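Side-chain contacts in choline/ethanolamine kinase family protein (Mesorhizobium loti, PDB 3DXQ), which belongs to the phosphotransferase enzymes of kinase-like fold and is probably an ethanolamine kinase, transferring phosphate to a small amino alcohol: residues A[243-246]-A[247-251]; A[205-208]-A[209-213]. One frame throughout, in Å; residues are numbered along the deposited sequence.

Interaction 1. Residues A[243-246]-A[247-251]; sequences VVIY and KAMCD
Tyr246 O accepts a hydrogen bond from Cys250 N at 2.7 Å, one turn farther on, while the flat phenol ring of Tyr246 points off the helix. Its CG sits next to the backbone N of Tyr246 (chi1 -67°), and with that torsion neither ring face carries a side chain of 247-251. The Tyr246 side chain packs instead on Leu166 of helix 152-167, and its OH is hydrogen-bonded to Asp204 OD2. The other flat groups are peptides, joined as in any regular alpha helix. Lys247 N donates to Val243 O at 2.8 Å, and Met249 N to Ile245 O at 2.9 Å; Ala248 N to Val244 O continues the pattern.

Side chains are laid against this frame. Lys247 runs back toward the start of the helix, its CB 3.3 Å from Val244 O and its CG 3.8 Å from Val243 O. Farther out, CD comes 4.2 Å from Val244 CA, and a bend at chi3 (141°) precedes the ammonium group, which makes a salt bridge to Asp223. The aliphatic chain is thus laid over the preceding turn while the charge is matched elsewhere. On another side of the helix Met249, present as selenomethionine, places its CG 3.5 Å from Ile245 O. Met249 CG also stands 4.4 Å from Ile245 CG2, a loose apolar i to i+4 contact.

The example illustrates how one helix can serve several neighbours. Helix 237-263 turns Val244 and Ile245 to helix 289-300, Ile245, Tyr246 and Met249 to helix 152-167, and Ala248 and Asp251 to helix 271-287, whose Arg278 and Arg281 form salt bridges with Asp251; Lys247 and Cys250 also touch helix 206-215.

Interaction 2. Residues A[205-208]-A[209-213]; sequences PLWD and LGDLS
Pro205 meets Leu209 where its carbonyl O lies 3.8 Å from Leu209 CD1. Leu206 follows with a methyl contact, CD2 to Leu209 CD2 at 4.0 Å, the two side chains crossing at a slant, while its O accepts Gly210 N. Trp207 meets Asp211. Its indole extends opposite the backbone N (chi1 162°), which brings one face under Asp211: CB stands 3.9 Å above the ring plane, toward the rim, and Asp211 OD2 is 3.5 Å from Trp207 CZ2. Ring and carboxylate planes are 64° apart, so the acid is not stacked flat on the indole. Trp207 NE1 has its hydrogen bond outside the helix, to Cys178 O, and Trp207 O accepts Asp211 N at 2.8 Å. A leucine in place of Trp207 would probably leave Cys178 O without this donor and Asp211 CB without the ring face it rests on.

Asp208 places OD1 in the plane of the indole, at its edge. Its carboxylate is gripped by Cys178 N at OD1 and by His177 N and His118 NE2 at OD2, an arrangement reminiscent of the helix F aspartate that holds the catalytic loop in protein kinases. Asp208 O accepts Leu212 N at 3.0 Å. Helix 206-215 is buried among three others: helix 220-231 brings Tyr230 against Leu206 and Leu209, helix 106-118 sets Phe114 against Asp208 and Leu209, and helix 237-263 packs Cys250 on Trp207 and Asp211.

How the interactions relate
Interaction 2 comes first along the chain, on helix 206-215, and interaction 1 follows on helix 237-263, with helix 220-231 in between. Although distant in sequence, their centres are only about 8 Å apart and the two helices touch. Tyr246 CD1 meets Trp207 CE3 at 3.5 Å; Trp207 and Asp211, which touch each other, thus also face the other helix. Asp223 of helix 220-231 is hydrogen-bonded to Ser213 and salt-bridged to Lys247. Interaction 1 joins helix 206-215 to helices 152-167, 271-287 and 289-300. The two helices therefore probably pack as one unit behind the 177-178 backbone, whose aspartate-held arrangement resembles that of the kinase catalytic loop.

Interaction 1. Residues A[243-246]-A[247-251]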
loop_
_atom_site.group_PDB
_atom_site.type_symbol
_atom_site.label_atom_id
_atom_site.label_comp_id
_atom_site.label_asym_id
_atom_site.label_seq_id
_atom_site.Cartn_x
_atom_site.Cartn_y
_atom_site.Cartn_z
ATOM N N VAL A 243 -9.848 -2.040 -11.352
ATOM C CA VAL A 243 -9.823 -1.820 -9.918
ATOM C C VAL A 243 -10.361 -3.076 -9.226
ATOM O O VAL A 243 -9.719 -3.655 -8.347
ATOM C CB VAL A 243 -10.626 -0.593 -9.509
ATOM C CG1 VAL A 243 -10.495 -0.384 -8.021
ATOM C CG2 VAL A 243 -10.138 0.624 -10.241
ATOM N N VAL A 244 -11.522 -3.530 -9.643
ATOM C CA VAL A 244 -12.100 -4.721 -9.017
ATOM C C VAL A 244 -11.143 -5.924 -9.144
ATOM O O VAL A 244 -10.971 -6.686 -8.197
ATOM C CB VAL A 244 -13.485 -5.002 -9.585
ATOM C CG1 VAL A 244 -14.031 -6.334 -9.096
ATOM C CG2 VAL A 244 -14.408 -3.866 -9.203
ATOM N N ILE A 245 -10.492 -6.058 -10.296
ATOM C CA ILE A 245 -9.541 -7.145 -10.527
ATOM C C ILE A 245 -8.388 -7.094 -9.517
ATOM O O ILE A 245 -7.999 -8.131 -8.929
ATOM C CB ILE A 245 -8.990 -7.103 -11.980
ATOM C CG1 ILE A 245 -9.987 -7.766 -12.926
ATOM C CG2 ILE A 245 -7.669 -7.818 -12.098
ATOM C CD1 ILE A 245 -10.268 -9.194 -12.557
ATOM N N TYR A 246 -7.860 -5.891 -9.303
ATOM C CA TYR A 246 -6.775 -5.706 -8.348
ATOM C C TYR A 246 -7.250 -5.878 -6.903
ATOM O O TYR A 246 -6.494 -6.385 -6.070
ATOM C CB TYR A 246 -6.068 -4.356 -8.557
ATOM C CG TYR A 246 -5.309 -4.291 -9.875
ATOM C CD1 TYR A 246 -4.415 -5.291 -10.239
ATOM C CD2 TYR A 246 -5.479 -3.223 -10.745
ATOM C CE1 TYR A 246 -3.723 -5.242 -11.451
ATOM C CE2 TYR A 246 -4.784 -3.152 -11.958
ATOM C CZ TYR A 246 -3.906 -4.170 -12.309
ATOM O OH TYR A 246 -3.208 -4.103 -13.507
ATOM N N LYS A 247 -8.479 -5.465 -6.593
ATOM C CA LYS A 247 -9.024 -5.769 -5.272
ATOM C C LYS A 247 -8.823 -7.265 -5.002
ATOM O O LYS A 247 -8.308 -7.643 -3.962
ATOM C CB LYS A 247 -10.515 -5.439 -5.179
ATOM C CG LYS A 247 -10.882 -4.021 -4.783
ATOM C CD LYS A 247 -12.389 -3.831 -4.957
ATOM C CE LYS A 247 -13.026 -3.001 -3.864
ATOM N NZ LYS A 247 -14.457 -2.646 -4.159
ATOM N N ALA A 248 -9.198 -8.108 -5.960
ATOM C CA ALA A 248 -9.071 -9.556 -5.786
ATOM C C ALA A 248 -7.606 -9.986 -5.717
ATOM O O ALA A 248 -7.226 -10.719 -4.813
ATOM C CB ALA A 248 -9.813 -10.323 -6.907
HETATM N N MSE A 249 -6.788 -9.540 -6.665
HETATM C CA MSE A 249 -5.381 -9.943 -6.703
HETATM C C MSE A 249 -4.584 -9.461 -5.513
HETATM O O MSE A 249 -3.652 -10.127 -5.086
HETATM C CB MSE A 249 -4.707 -9.443 -7.975
HETATM C CG MSE A 249 -5.155 -10.131 -9.250
HETATM SE SE MSE A 249 -5.333 -12.085 -9.049
HETATM C CE MSE A 249 -5.040 -12.562 -10.863
ATOM N N CYS A 250 -4.937 -8.286 -5.005
ATOM C CA CYS A 250 -4.304 -7.718 -3.830
ATOM C C CYS A 250 -4.498 -8.619 -2.627
ATOM O O CYS A 250 -3.559 -8.971 -1.940
ATOM C CB CYS A 250 -4.903 -6.349 -3.550
ATOM S SG CYS A 250 -4.050 -5.431 -2.288
ATOM N N ASP A 251 -5.734 -9.016 -2.381
ATOM C CA ASP A 251 -6.016 -9.973 -1.314
ATOM C C ASP A 251 -5.274 -11.284 -1.517
ATOM O O ASP A 251 -4.759 -11.862 -0.559
ATOM C CB ASP A 251 -7.513 -10.275 -1.223
ATOM C CG ASP A 251 -8.255 -9.377 -0.244
ATOM O OD1 ASP A 251 -7.638 -8.845 0.695
ATOM O OD2 ASP A 251 -9.483 -9.232 -0.399
#

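Interaction 2. Residues A[205-208]-A[209-213]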
loop_
_atom_site.group_PDB
_atom_site.type_symbol
_atom_site.label_atom_id
_atom_site.label_comp_id
_atom_site.label_asym_id
_atom_site.label_seq_id
_atom_site.Cartn_x
_atom_site.Cartn_y
_atom_site.Cartn_z
ATOM N N PRO A 205 -1.363 1.987 -12.600
ATOM C CA PRO A 205 -1.850 2.946 -11.634
ATOM C C PRO A 205 -3.071 2.485 -10.866
ATOM O O PRO A 205 -3.225 2.853 -9.704
ATOM C CB PRO A 205 -2.219 4.164 -12.506
ATOM C CG PRO A 205 -2.225 3.676 -13.899
ATOM C CD PRO A 205 -1.194 2.617 -13.918
ATOM N N LEU A 206 -3.934 1.699 -11.500
ATOM C CA LEU A 206 -5.148 1.224 -10.837
ATOM C C LEU A 206 -4.906 0.154 -9.780
ATOM O O LEU A 206 -5.840 -0.255 -9.073
ATOM C CB LEU A 206 -6.199 0.759 -11.868
ATOM C CG LEU A 206 -6.614 1.858 -12.836
ATOM C CD1 LEU A 206 -7.879 1.498 -13.575
ATOM C CD2 LEU A 206 -6.743 3.224 -12.120
ATOM N N TRP A 207 -3.669 -0.307 -9.655
ATOM C CA TRP A 207 -3.355 -1.229 -8.571
ATOM C C TRP A 207 -3.475 -0.482 -7.247
ATOM O O TRP A 207 -3.981 -1.032 -6.263
ATOM C CB TRP A 207 -1.952 -1.792 -8.683
ATOM C CG TRP A 207 -1.504 -2.364 -7.408
ATOM C CD1 TRP A 207 -0.895 -1.699 -6.383
ATOM C CD2 TRP A 207 -1.637 -3.723 -6.990
ATOM N NE1 TRP A 207 -0.638 -2.565 -5.345
ATOM C CE2 TRP A 207 -1.071 -3.817 -5.696
ATOM C CE3 TRP A 207 -2.162 -4.868 -7.586
ATOM C CZ2 TRP A 207 -1.032 -5.000 -4.989
ATOM C CZ3 TRP A 207 -2.125 -6.056 -6.880
ATOM C CH2 TRP A 207 -1.567 -6.114 -5.589
ATOM N N ASP A 208 -2.994 0.762 -7.231
ATOM C CA ASP A 208 -3.058 1.605 -6.051
ATOM C C ASP A 208 -4.489 1.823 -5.596
ATOM O O ASP A 208 -4.793 1.711 -4.390
ATOM C CB ASP A 208 -2.385 2.974 -6.316
ATOM C CG ASP A 208 -0.859 2.934 -6.155
ATOM O OD1 ASP A 208 -0.307 1.871 -5.749
ATOM O OD2 ASP A 208 -0.212 3.985 -6.399
ATOM N N LEU A 209 -5.359 2.142 -6.554
ATOM C CA LEU A 209 -6.791 2.345 -6.260
ATOM C C LEU A 209 -7.413 1.073 -5.717
ATOM O O LEU A 209 -8.124 1.108 -4.711
ATOM C CB LEU A 209 -7.577 2.860 -7.477
ATOM C CG LEU A 209 -7.427 4.378 -7.711
ATOM C CD1 LEU A 209 -5.984 4.809 -8.032
ATOM C CD2 LEU A 209 -8.344 4.891 -8.808
ATOM N N GLY A 210 -7.115 -0.054 -6.351
ATOM C CA GLY A 210 -7.690 -1.331 -5.894
ATOM C C GLY A 210 -7.205 -1.711 -4.503
ATOM O O GLY A 210 -7.970 -2.217 -3.666
ATOM N N ASP A 211 -5.924 -1.453 -4.255
ATOM C CA ASP A 211 -5.310 -1.812 -2.984
ATOM C C ASP A 211 -5.903 -1.004 -1.839
ATOM O O ASP A 211 -6.288 -1.563 -0.811
ATOM C CB ASP A 211 -3.807 -1.603 -3.054
ATOM C CG ASP A 211 -3.048 -2.306 -1.921
ATOM O OD1 ASP A 211 -3.287 -2.057 -0.732
ATOM O OD2 ASP A 211 -2.142 -3.082 -2.239
ATOM N N LEU A 212 -5.995 0.303 -2.020
ATOM C CA LEU A 212 -6.597 1.154 -1.006
ATOM C C LEU A 212 -8.013 0.714 -0.716
ATOM O O LEU A 212 -8.398 0.612 0.444
ATOM C CB LEU A 212 -6.600 2.607 -1.470
ATOM C CG LEU A 212 -7.327 3.614 -0.601
ATOM C CD1 LEU A 212 -6.949 3.384 0.872
ATOM C CD2 LEU A 212 -6.978 5.052 -1.067
ATOM N N SER A 213 -8.788 0.451 -1.764
ATOM C CA SER A 213 -10.183 0.042 -1.596
ATOM C C SER A 213 -10.326 -1.181 -0.710
ATOM O O SER A 213 -11.143 -1.174 0.218
ATOM C CB SER A 213 -10.827 -0.251 -2.953
ATOM O OG SER A 213 -12.210 -0.516 -2.818
#